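Local coordinates for protein potential RNA-dependent RNA polymerase (Human picobirnavirus, PDB 5I62) that catalyses RNA-templated synthesis of RNA from ribonucleoside triphosphates, and probably serves both transcription and genome replication of this double-stranded RNA virus, at residues A[62-67]-A[393-398]; A[399-404]-A[451-456]; A[50-55]-A[68-73]; A[248-253]-A[351-356]. All blocks are in the same frame, centred on the assembly; numbering follows the deposited sequence.

Contact 1: residues A[62-67]-A[393-398]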
# COMPACT_ATOMS: atom_id res chain seq x y z
N TRP A 62 -5.40 -2.27 -29.26
CA TRP A 62 -4.63 -2.01 -28.05
C TRP A 62 -3.82 -3.23 -27.63
O TRP A 62 -4.03 -3.79 -26.56
CB TRP A 62 -5.54 -1.55 -26.92
CG TRP A 62 -6.38 -0.37 -27.26
CD1 TRP A 62 -7.73 -0.34 -27.39
CD2 TRP A 62 -5.92 0.97 -27.53
NE1 TRP A 62 -8.15 0.92 -27.71
CE2 TRP A 62 -7.06 1.75 -27.80
CE3 TRP A 62 -4.66 1.58 -27.55
CZ2 TRP A 62 -6.98 3.10 -28.10
CZ3 TRP A 62 -4.58 2.93 -27.85
CH2 TRP A 62 -5.74 3.67 -28.12
N PRO A 63 -2.86 -3.66 -28.46
CA PRO A 63 -2.10 -4.87 -28.14
C PRO A 63 -1.28 -4.77 -26.86
O PRO A 63 -1.08 -5.80 -26.20
CB PRO A 63 -1.20 -5.07 -29.36
CG PRO A 63 -1.02 -3.70 -29.90
CD PRO A 63 -2.34 -2.99 -29.66
N THR A 64 -0.78 -3.59 -26.48
CA THR A 64 -0.07 -3.52 -25.21
C THR A 64 -1.04 -3.58 -24.02
O THR A 64 -0.62 -3.96 -22.93
CB THR A 64 0.82 -2.27 -25.12
OG1 THR A 64 0.02 -1.08 -25.00
CG2 THR A 64 1.73 -2.16 -26.34
N LEU A 65 -2.31 -3.20 -24.21
CA LEU A 65 -3.30 -3.43 -23.16
C LEU A 65 -3.56 -4.92 -22.98
O LEU A 65 -3.73 -5.41 -21.85
CB LEU A 65 -4.61 -2.70 -23.46
CG LEU A 65 -5.72 -2.90 -22.41
CD1 LEU A 65 -5.26 -2.51 -21.00
CD2 LEU A 65 -6.97 -2.14 -22.77
N MET A 66 -3.58 -5.67 -24.09
CA MET A 66 -3.72 -7.12 -24.02
C MET A 66 -2.52 -7.75 -23.32
O MET A 66 -2.68 -8.68 -22.53
CB MET A 66 -3.90 -7.70 -25.42
CG MET A 66 -4.18 -9.21 -25.48
SD MET A 66 -5.67 -9.74 -24.58
CE MET A 66 -6.85 -8.60 -25.21
N GLU A 67 -1.31 -7.26 -23.61
CA GLU A 67 -0.13 -7.76 -22.91
C GLU A 67 -0.23 -7.52 -21.41
O GLU A 67 0.15 -8.37 -20.61
CB GLU A 67 1.14 -7.10 -23.42
CG GLU A 67 1.54 -7.47 -24.82
CD GLU A 67 2.26 -6.32 -25.52
OE1 GLU A 67 2.05 -6.13 -26.74
OE2 GLU A 67 3.00 -5.57 -24.83
N LYS A 393 7.94 4.07 -25.19
CA LYS A 393 7.75 5.47 -25.56
C LYS A 393 6.29 5.90 -25.58
O LYS A 393 6.02 7.10 -25.53
CB LYS A 393 8.36 5.79 -26.93
CG LYS A 393 9.86 5.60 -27.01
CD LYS A 393 10.43 6.09 -28.33
CE LYS A 393 11.89 5.66 -28.45
NZ LYS A 393 12.52 6.15 -29.71
N GLN A 394 5.35 4.96 -25.67
CA GLN A 394 3.94 5.30 -25.86
C GLN A 394 3.02 4.86 -24.74
O GLN A 394 1.86 5.31 -24.71
CB GLN A 394 3.39 4.70 -27.17
CG GLN A 394 4.21 4.97 -28.44
CD GLN A 394 5.36 3.99 -28.60
OE1 GLN A 394 5.48 2.99 -27.86
NE2 GLN A 394 6.24 4.26 -29.58
N ASP A 395 3.46 4.00 -23.83
CA ASP A 395 2.55 3.58 -22.76
C ASP A 395 3.34 3.35 -21.48
O ASP A 395 4.57 3.40 -21.46
CB ASP A 395 1.73 2.36 -23.20
CG ASP A 395 2.58 1.12 -23.45
OD1 ASP A 395 3.48 0.80 -22.65
OD2 ASP A 395 2.34 0.46 -24.49
N CYS A 396 2.61 3.11 -20.39
CA CYS A 396 3.25 2.84 -19.12
C CYS A 396 2.27 2.12 -18.21
O CYS A 396 1.06 2.07 -18.48
CB CYS A 396 3.74 4.14 -18.45
SG CYS A 396 2.41 5.30 -18.05
N THR A 397 2.80 1.53 -17.16
CA THR A 397 1.97 0.95 -16.11
C THR A 397 2.40 1.59 -14.80
O THR A 397 3.60 1.76 -14.56
CB THR A 397 2.10 -0.57 -16.05
OG1 THR A 397 3.48 -0.92 -15.86
CG2 THR A 397 1.61 -1.21 -17.34
N TYR A 398 1.43 1.95 -13.98
CA TYR A 398 1.68 2.62 -12.71
C TYR A 398 0.50 2.29 -11.82
O TYR A 398 -0.64 2.45 -12.25
CB TYR A 398 1.83 4.13 -12.91
CG TYR A 398 2.10 4.91 -11.65
CD1 TYR A 398 3.16 4.57 -10.81
CD2 TYR A 398 1.30 6.00 -11.28
CE1 TYR A 398 3.42 5.29 -9.65
CE2 TYR A 398 1.56 6.73 -10.13
CZ TYR A 398 2.62 6.36 -9.31
OH TYR A 398 2.88 7.08 -8.16

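Contact 2: residues A[399-404]-A[451-456]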
# COMPACT_ATOMS: atom_id res chain seq x y z
N LEU A 399 0.79 1.79 -10.62
CA LEU A 399 -0.23 1.38 -9.64
C LEU A 399 -1.19 0.35 -10.23
O LEU A 399 -2.39 0.38 -9.98
CB LEU A 399 -1.01 2.59 -9.11
CG LEU A 399 -0.15 3.71 -8.50
CD1 LEU A 399 -1.03 4.84 -7.98
CD2 LEU A 399 0.77 3.17 -7.40
N ARG A 400 -0.63 -0.56 -11.03
CA ARG A 400 -1.37 -1.63 -11.71
C ARG A 400 -2.46 -1.10 -12.64
O ARG A 400 -3.47 -1.78 -12.89
CB ARG A 400 -1.96 -2.62 -10.70
CG ARG A 400 -0.88 -3.46 -10.00
CD ARG A 400 -1.51 -4.51 -9.09
NE ARG A 400 -0.71 -4.79 -7.90
CZ ARG A 400 0.42 -5.49 -7.90
NH1 ARG A 400 0.91 -5.99 -9.04
NH2 ARG A 400 1.08 -5.69 -6.76
N ARG A 401 -2.26 0.10 -13.19
CA ARG A 401 -3.11 0.63 -14.26
C ARG A 401 -2.26 0.90 -15.50
O ARG A 401 -1.14 1.41 -15.39
CB ARG A 401 -3.80 1.93 -13.87
CG ARG A 401 -5.10 1.77 -13.13
CD ARG A 401 -4.82 1.70 -11.68
NE ARG A 401 -6.03 1.73 -10.85
CZ ARG A 401 -6.04 1.33 -9.59
NH1 ARG A 401 -4.91 0.86 -9.07
NH2 ARG A 401 -7.15 1.38 -8.86
N TRP A 402 -2.83 0.60 -16.66
CA TRP A 402 -2.20 0.83 -17.95
C TRP A 402 -2.64 2.18 -18.49
O TRP A 402 -3.80 2.56 -18.37
CB TRP A 402 -2.60 -0.29 -18.91
CG TRP A 402 -2.24 -0.18 -20.35
CD1 TRP A 402 -1.14 -0.70 -20.96
CD2 TRP A 402 -3.03 0.41 -21.40
NE1 TRP A 402 -1.18 -0.46 -22.31
CE2 TRP A 402 -2.33 0.22 -22.60
CE3 TRP A 402 -4.26 1.08 -21.42
CZ2 TRP A 402 -2.81 0.69 -23.83
CZ3 TRP A 402 -4.73 1.55 -22.64
CH2 TRP A 402 -4.01 1.33 -23.83
N HIS A 403 -1.69 2.93 -19.05
CA HIS A 403 -1.98 4.19 -19.71
C HIS A 403 -1.29 4.19 -21.07
O HIS A 403 -0.23 3.59 -21.25
CB HIS A 403 -1.48 5.40 -18.92
CG HIS A 403 -1.87 5.41 -17.47
ND1 HIS A 403 -2.80 6.29 -16.96
CD2 HIS A 403 -1.40 4.72 -16.41
CE1 HIS A 403 -2.91 6.11 -15.66
NE2 HIS A 403 -2.08 5.15 -15.30
N HIS A 404 -1.89 4.89 -22.03
CA HIS A 404 -1.34 4.96 -23.36
C HIS A 404 -1.54 6.36 -23.91
O HIS A 404 -2.63 6.94 -23.77
CB HIS A 404 -2.00 3.93 -24.28
CG HIS A 404 -1.26 3.69 -25.55
ND1 HIS A 404 -1.19 4.64 -26.55
CD2 HIS A 404 -0.57 2.62 -26.00
CE1 HIS A 404 -0.48 4.16 -27.56
NE2 HIS A 404 -0.09 2.94 -27.25
N ILE A 451 -15.03 -3.77 -9.07
CA ILE A 451 -15.42 -3.46 -10.44
C ILE A 451 -15.20 -1.99 -10.75
O ILE A 451 -14.84 -1.63 -11.88
CB ILE A 451 -16.89 -3.89 -10.69
CG1 ILE A 451 -17.01 -5.41 -10.67
CG2 ILE A 451 -17.42 -3.31 -12.01
CD1 ILE A 451 -18.44 -5.95 -10.43
N GLU A 452 -15.36 -1.11 -9.75
CA GLU A 452 -15.19 0.32 -9.99
C GLU A 452 -13.82 0.63 -10.59
O GLU A 452 -13.67 1.60 -11.34
CB GLU A 452 -15.41 1.10 -8.68
CG GLU A 452 -15.30 2.64 -8.78
CD GLU A 452 -16.22 3.28 -9.83
OE1 GLU A 452 -17.08 2.57 -10.41
OE2 GLU A 452 -16.09 4.50 -10.07
N ASN A 453 -12.82 -0.21 -10.31
CA ASN A 453 -11.47 0.01 -10.83
C ASN A 453 -11.42 0.01 -12.36
O ASN A 453 -10.57 0.70 -12.93
CB ASN A 453 -10.53 -1.05 -10.28
CG ASN A 453 -10.30 -0.90 -8.81
OD1 ASN A 453 -9.93 0.18 -8.35
ND2 ASN A 453 -10.52 -1.96 -8.05
N VAL A 454 -12.30 -0.73 -13.03
CA VAL A 454 -12.20 -0.86 -14.49
C VAL A 454 -13.03 0.21 -15.20
O VAL A 454 -13.37 0.07 -16.38
CB VAL A 454 -12.59 -2.27 -14.96
CG1 VAL A 454 -11.82 -3.33 -14.17
CG2 VAL A 454 -14.11 -2.50 -14.82
N LYS A 455 -13.31 1.31 -14.51
CA LYS A 455 -14.20 2.36 -15.03
C LYS A 455 -13.69 3.04 -16.30
O LYS A 455 -14.46 3.80 -16.91
CB LYS A 455 -14.44 3.42 -13.97
CG LYS A 455 -13.17 4.23 -13.69
CD LYS A 455 -13.22 4.91 -12.34
CE LYS A 455 -13.55 6.38 -12.48
NZ LYS A 455 -13.72 7.03 -11.16
N TYR A 456 -12.44 2.83 -16.72
CA TYR A 456 -11.96 3.38 -17.98
C TYR A 456 -11.57 2.32 -18.99
O TYR A 456 -11.00 2.65 -20.03
CB TYR A 456 -10.79 4.32 -17.76
CG TYR A 456 -11.14 5.54 -16.96
CD1 TYR A 456 -12.06 6.47 -17.45
CD2 TYR A 456 -10.54 5.79 -15.74
CE1 TYR A 456 -12.38 7.59 -16.73
CE2 TYR A 456 -10.85 6.91 -15.02
CZ TYR A 456 -11.77 7.81 -15.52
OH TYR A 456 -12.09 8.93 -14.80
O HOH W 1 -8.65 2.48 -11.60

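Contact 3: residues A[50-55]-A[68-73]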
# COMPACT_ATOMS: atom_id res chain seq x y z
N GLU A 50 -14.05 -17.60 -20.17
CA GLU A 50 -15.24 -17.06 -20.81
C GLU A 50 -15.09 -15.56 -21.07
O GLU A 50 -15.42 -15.07 -22.17
CB GLU A 50 -16.47 -17.34 -19.94
CG GLU A 50 -17.77 -17.07 -20.66
CD GLU A 50 -18.01 -18.08 -21.78
OE1 GLU A 50 -18.90 -17.83 -22.63
OE2 GLU A 50 -17.31 -19.12 -21.82
N TRP A 51 -14.60 -14.81 -20.09
CA TRP A 51 -14.39 -13.39 -20.31
C TRP A 51 -13.31 -13.15 -21.35
O TRP A 51 -13.39 -12.20 -22.14
CB TRP A 51 -14.04 -12.67 -19.00
CG TRP A 51 -13.60 -11.26 -19.26
CD1 TRP A 51 -12.37 -10.71 -19.02
CD2 TRP A 51 -14.39 -10.22 -19.85
NE1 TRP A 51 -12.34 -9.39 -19.42
CE2 TRP A 51 -13.57 -9.07 -19.93
CE3 TRP A 51 -15.70 -10.15 -20.31
CZ2 TRP A 51 -14.03 -7.86 -20.46
CZ3 TRP A 51 -16.16 -8.95 -20.84
CH2 TRP A 51 -15.32 -7.82 -20.91
N TYR A 52 -12.29 -14.01 -21.39
CA TYR A 52 -11.18 -13.83 -22.32
C TYR A 52 -11.66 -13.86 -23.77
O TYR A 52 -11.10 -13.16 -24.62
CB TYR A 52 -10.12 -14.91 -22.10
CG TYR A 52 -8.76 -14.51 -22.62
CD1 TYR A 52 -8.48 -14.48 -23.98
CD2 TYR A 52 -7.76 -14.11 -21.74
CE1 TYR A 52 -7.23 -14.09 -24.45
CE2 TYR A 52 -6.51 -13.73 -22.19
CZ TYR A 52 -6.25 -13.72 -23.55
OH TYR A 52 -5.01 -13.34 -24.00
N LYS A 53 -12.68 -14.67 -24.06
CA LYS A 53 -13.22 -14.72 -25.41
C LYS A 53 -13.64 -13.35 -25.92
O LYS A 53 -13.57 -13.09 -27.12
CB LYS A 53 -14.41 -15.67 -25.49
CG LYS A 53 -14.11 -17.12 -25.25
CD LYS A 53 -15.39 -17.93 -25.37
CE LYS A 53 -15.23 -19.33 -24.85
NZ LYS A 53 -16.52 -20.06 -24.87
N LYS A 54 -14.10 -12.48 -25.02
CA LYS A 54 -14.50 -11.13 -25.40
C LYS A 54 -13.40 -10.09 -25.19
O LYS A 54 -13.29 -9.14 -25.97
CB LYS A 54 -15.74 -10.69 -24.61
CG LYS A 54 -16.46 -11.57 -23.75
CD LYS A 54 -17.76 -10.96 -23.27
CE LYS A 54 -18.24 -11.92 -22.24
NZ LYS A 54 -19.45 -11.40 -21.76
N LEU A 55 -12.57 -10.26 -24.14
CA LEU A 55 -11.44 -9.36 -23.93
C LEU A 55 -10.56 -9.29 -25.17
O LEU A 55 -10.15 -8.20 -25.60
CB LEU A 55 -10.61 -9.82 -22.73
CG LEU A 55 -9.46 -8.89 -22.34
CD1 LEU A 55 -10.00 -7.52 -22.01
CD2 LEU A 55 -8.66 -9.45 -21.17
N PHE A 68 -0.69 -6.32 -21.03
CA PHE A 68 -0.90 -5.97 -19.63
C PHE A 68 -1.89 -6.92 -18.98
O PHE A 68 -1.65 -7.45 -17.89
CB PHE A 68 -1.36 -4.52 -19.58
CG PHE A 68 -1.95 -4.07 -18.26
CD1 PHE A 68 -1.14 -3.66 -17.22
CD2 PHE A 68 -3.33 -3.95 -18.12
CE1 PHE A 68 -1.70 -3.18 -16.03
CE2 PHE A 68 -3.88 -3.48 -16.94
CZ PHE A 68 -3.06 -3.09 -15.90
N GLU A 69 -3.01 -7.17 -19.66
CA GLU A 69 -4.02 -8.10 -19.16
C GLU A 69 -3.47 -9.52 -19.05
O GLU A 69 -3.70 -10.20 -18.04
CB GLU A 69 -5.24 -8.07 -20.08
CG GLU A 69 -6.10 -6.81 -19.99
CD GLU A 69 -7.22 -6.94 -18.97
OE1 GLU A 69 -7.11 -7.83 -18.09
OE2 GLU A 69 -8.21 -6.17 -19.04
N ASP A 70 -2.78 -10.00 -20.09
CA ASP A 70 -2.15 -11.31 -20.07
C ASP A 70 -1.17 -11.45 -18.92
O ASP A 70 -1.11 -12.50 -18.26
CB ASP A 70 -1.42 -11.58 -21.39
CG ASP A 70 -2.34 -12.04 -22.50
OD1 ASP A 70 -3.52 -12.33 -22.23
OD2 ASP A 70 -1.87 -12.12 -23.66
N ASP A 71 -0.35 -10.42 -18.70
CA ASP A 71 0.57 -10.42 -17.57
C ASP A 71 -0.16 -10.62 -16.23
O ASP A 71 0.24 -11.45 -15.41
CB ASP A 71 1.37 -9.12 -17.56
CG ASP A 71 2.33 -9.03 -16.40
OD1 ASP A 71 3.31 -9.80 -16.36
OD2 ASP A 71 2.09 -8.19 -15.51
N LEU A 72 -1.22 -9.84 -15.99
CA LEU A 72 -1.89 -9.93 -14.69
C LEU A 72 -2.75 -11.19 -14.58
O LEU A 72 -2.99 -11.68 -13.47
CB LEU A 72 -2.73 -8.67 -14.45
CG LEU A 72 -1.87 -7.43 -14.20
CD1 LEU A 72 -2.69 -6.17 -14.02
CD2 LEU A 72 -1.01 -7.66 -12.96
N ARG A 73 -3.21 -11.71 -15.72
CA ARG A 73 -3.93 -12.98 -15.72
C ARG A 73 -3.10 -14.10 -15.08
O ARG A 73 -3.66 -14.98 -14.41
CB ARG A 73 -4.31 -13.37 -17.15
CG ARG A 73 -5.05 -14.68 -17.22
CD ARG A 73 -5.62 -14.94 -18.59
NE ARG A 73 -6.76 -15.84 -18.49
CZ ARG A 73 -7.20 -16.61 -19.48
NH1 ARG A 73 -6.58 -16.61 -20.65
NH2 ARG A 73 -8.26 -17.40 -19.29

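Contact 4: residues A[248-253]-A[351-356]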
# COMPACT_ATOMS: atom_id res chain seq x y z
N PHE A 248 3.54 12.48 -20.68
CA PHE A 248 3.60 12.18 -22.11
C PHE A 248 3.67 13.45 -22.95
O PHE A 248 4.37 13.49 -23.97
CB PHE A 248 2.41 11.33 -22.52
CG PHE A 248 2.59 9.87 -22.23
CD1 PHE A 248 3.58 9.15 -22.88
CD2 PHE A 248 1.81 9.22 -21.30
CE1 PHE A 248 3.78 7.80 -22.61
CE2 PHE A 248 1.99 7.87 -21.03
CZ PHE A 248 2.98 7.16 -21.68
N ASP A 249 2.95 14.50 -22.53
CA ASP A 249 2.96 15.77 -23.26
C ASP A 249 4.33 16.45 -23.24
O ASP A 249 4.67 17.19 -24.18
CB ASP A 249 1.93 16.74 -22.67
CG ASP A 249 0.50 16.30 -22.90
OD1 ASP A 249 0.26 15.46 -23.80
OD2 ASP A 249 -0.39 16.82 -22.19
N THR A 250 5.11 16.25 -22.18
CA THR A 250 6.35 16.99 -21.97
C THR A 250 7.59 16.11 -22.03
O THR A 250 8.68 16.58 -21.70
CB THR A 250 6.30 17.75 -20.64
OG1 THR A 250 6.21 16.81 -19.55
CG2 THR A 250 5.11 18.69 -20.59
N LYS A 251 7.48 14.86 -22.45
CA LYS A 251 8.68 14.06 -22.48
C LYS A 251 9.43 14.27 -23.78
O LYS A 251 8.86 14.66 -24.80
CB LYS A 251 8.37 12.58 -22.30
CG LYS A 251 7.86 11.88 -23.51
CD LYS A 251 7.99 10.37 -23.29
CE LYS A 251 7.72 9.63 -24.57
NZ LYS A 251 8.80 9.85 -25.57
N GLY A 252 10.74 14.00 -23.74
CA GLY A 252 11.54 13.92 -24.94
C GLY A 252 10.92 13.00 -25.98
O GLY A 252 10.58 11.85 -25.70
N PRO A 253 10.75 13.53 -27.19
CA PRO A 253 10.27 12.68 -28.30
C PRO A 253 11.11 11.43 -28.52
O PRO A 253 10.59 10.42 -28.99
CB PRO A 253 10.36 13.62 -29.52
CG PRO A 253 10.30 15.00 -28.92
CD PRO A 253 11.00 14.91 -27.62
N ASN A 351 12.05 15.06 -15.31
CA ASN A 351 10.77 15.61 -15.73
C ASN A 351 9.85 15.61 -14.51
O ASN A 351 9.57 14.54 -13.96
CB ASN A 351 10.17 14.78 -16.85
CG ASN A 351 8.89 15.37 -17.43
OD1 ASN A 351 7.99 15.80 -16.69
ND2 ASN A 351 8.81 15.41 -18.75
N PRO A 352 9.39 16.77 -14.04
CA PRO A 352 8.65 16.82 -12.76
C PRO A 352 7.29 16.15 -12.81
O PRO A 352 6.69 15.91 -11.75
CB PRO A 352 8.52 18.32 -12.48
CG PRO A 352 8.53 18.95 -13.87
CD PRO A 352 9.51 18.11 -14.66
N ASN A 353 6.79 15.82 -14.00
CA ASN A 353 5.57 15.04 -14.11
C ASN A 353 5.79 13.54 -13.90
O ASN A 353 4.81 12.78 -13.94
CB ASN A 353 4.90 15.30 -15.45
CG ASN A 353 4.59 16.78 -15.65
OD1 ASN A 353 3.79 17.35 -14.91
ND2 ASN A 353 5.23 17.40 -16.63
N SER A 354 7.04 13.11 -13.70
CA SER A 354 7.30 11.78 -13.16
C SER A 354 6.58 11.65 -11.82
O SER A 354 6.30 12.63 -11.13
CB SER A 354 8.80 11.54 -13.00
OG SER A 354 9.49 11.75 -14.23
N GLN A 355 6.29 10.40 -11.43
CA GLN A 355 5.51 10.15 -10.22
C GLN A 355 6.10 8.97 -9.45
O GLN A 355 6.71 8.07 -10.04
CB GLN A 355 4.04 9.82 -10.54
CG GLN A 355 3.27 10.89 -11.23
CD GLN A 355 1.82 10.50 -11.41
OE1 GLN A 355 1.35 10.31 -12.54
NE2 GLN A 355 1.11 10.33 -10.30
N CYS A 356 5.87 8.96 -8.14
CA CYS A 356 6.19 7.78 -7.35
C CYS A 356 5.26 7.70 -6.14
O CYS A 356 4.73 8.70 -5.66
CB CYS A 356 7.65 7.76 -6.88
SG CYS A 356 8.21 9.25 -6.05

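Contact 1: residues A[62-67]-A[393-398]
Thr64, in the first turn of helix 63-73, reaches Asp395 at the start of strand 395-398, the first strand of the beta-hairpin that follows the palm sheet. Its position after strand 390-392 is consistent with the motif E hairpin of viral RNA-dependent RNA polymerases. The tight part of the contact is one pair of side chains approaching from opposite directions. Thr64 OG1 donates to Asp395 OD2 over 2.8 Å, meeting the oxygen from above the carboxylate plane, 49° out of it. The methyl group lies close to the same oxygen, with Thr64 CG2 3.3 Å from Asp395 OD2, so the hydroxyl and methyl branches both touch it. A chi1 of 70° sets the Thr64 hydroxyl between its own backbone N and carbonyl carbon, and from there it also accepts a hydrogen bond from Trp402 NE1 in the next strand of the hairpin. The other carboxylate oxygen, OD1, is hydrogen-bonded to Tyr390 OH, which should limit rotation of the group. On this inner side Leu65 lies against Trp402, and His404 packs on both Thr64 and Asp395.

The solvent side is loose: Pro63, Glu67 and Lys393 are exposed and do not meet across the segments. Glu67 carries the same charge as Asp395, but its OE2 stays 6.1 Å from Asp395 OD2, a spacing that probably softens any repulsion. Behind the carboxylate the strand is held to its neighbour in the hairpin by the backbone hydrogen bond between Cys396 O and His403 N.

Contact 2: residues A[399-404]-A[451-456]
A water links Arg401 to Asn453: it accepts from Arg401 NE at 2.8 Å and donates to Asn453 O at 2.9 Å. The water lies in the guanidinium plane. In the same plane, Arg401 NH1 turns back on the preceding turn and donates to Leu399 O at 2.7 Å, the carbonyl oxygen pointing almost straight at it (C=O...N angle 168°). Leu399 and Arg400 both have positive phi and form the tight turn between strands 395-398 and 401-404. The bend of the Arg401 chain at chi2 (89°) brings the guanidinium round to this turn. The third nitrogen, NH2, is 3.1 Å from Asn453 OD1, with the amide standing nearly perpendicular to the guanidinium. Both side chains also rest on Tyr417 of strand 416-417, the outer neighbour of 401-404 in the sheet.

Segment 451-456 starts at the last residue of helix 441-451 and runs into the loop before helix 460-469, in the C-terminal helical region, probably the thumb of the polymerase. Lys455 pairs with Glu238 and, over a long 3.6 Å from NZ, with Glu452 OE2. Held by the carbonyl of Leu399 and a water, Arg401 probably stays charged; the clear link across the contact is water-mediated, with no carboxylate in it.

Contact 3: residues A[50-55]-A[68-73]
Tyr52 of helix 44-55 meets both Asp70 and Arg73 of helix 63-73. Its hydroxyl donates to the syn lone pair of Asp70 OD1, with 2.5 Å between Tyr52 OH and that oxygen. The acceptor lies at the ring edge, near its plane, and ring and carboxylate are nearly coplanar (7°). Arg73 comes to a neighbouring part of the ring: Tyr52 CD2 sits over one face of the guanidinium, 3.0 Å from Arg73 NH1, a tight approach with the two planes 25° apart. The tyrosine thus touches an acid and a base one helical turn apart. Arg73 spans the gap because its chain is extended from CG to NE.

Further along the interface, Leu55 CD2 packs 3.6 Å from Glu69 CD, covering the bent glutamate with both methyl groups.

In the second shell, Asp49 forms a salt bridge with Arg73 NH2 and would steady the guanidinium beside the ring. The buried Glu69 carboxylate is densely held: OE1 bonds to Ser418 OG and Met420 N, OE2 to His457 NE2 and Thr419 OG1. Several of these groups lie at the start of helix 419-427, where the helix dipole would probably support a negative charge. Thr419 OG1 also bonds to Trp51 NE1, and Met66 fills in against Tyr52 and Leu55.

The axes of the two short helical segments, 50-55 and 68-73, run at 166°, nearly antiparallel, and come no closer than 12.6 Å, a rather wide spacing bridged by long side chains. Two consecutive helices packed this way form an antiparallel helical hairpin, here set against helix 419-427.

Contact 4: residues A[248-253]-A[351-356]
The amide groups of Asn351 and Asn353 both turn their nitrogens to the hydroxyl of Thr250. The bond from Asn351 is well formed: ND2 donates to Thr250 OG1 over 3.1 Å, the N-H...O angle is 163°, and the oxygen lies in the amide plane. Asn353 ND2 is equally far from Thr250 OG1, at 3.1 Å, but its bond is bent and weak, and the same nitrogen also makes a weak hydrogen bond to Asn351 OD1. Thr250 OG1 also hydrogen-bonds to Lys246 O one turn back in helix 237-250, so three groups grip this hydroxyl at the surface.

The two asparagines belong to a type I beta turn, Asn351 to Ser354, that leads into strand 355-357. This strand and 360-363 form the palm hairpin that carries the Gly-Asp-Asp sequence of polymerase motif C. The turn is stiffened from inside. Asn351 OD1 accepts from Asn353 N at 2.9 Å, making an Asx turn, while Asn351 O takes both Ser354 N and Ser354 OG, the latter at 2.8 Å. Swinging away from its own backbone N (chi1 -175°), the Asn351 side chain lies between turn and helix; its OD1 serves the turn and its ND2 the threonine. Next along the chain, Lys251 touches the contact with its backbone, CA lying 4.0 Å from Asn351 ND2. Its side chain leads away, and NZ bonds to Gly252 O at 2.7 Å and to Asp255 O.

Contacts 1 and 3 share helix 63-73 and are partly buried; contacts 2 and 4 are at the surface. Contact 3 is the most extensive, joining two helices through charged, aromatic and aliphatic groups, whereas contacts 1 and 2 are small polar joints on successive strands of one hairpin. Contact 1 uses a carboxylate, contact 2 a guanidinium with neutral oxygens and a water, and contact 4 two amides on a single hydroxyl. Phe68 packs against Thr397 and Arg400, tying the helix pair to the hairpin. Contact 4 lies inside the chain loop closed by contact 1 and touches it through Tyr398 and Phe248, but stays about 12 Å from contact 3 at the nearest atoms.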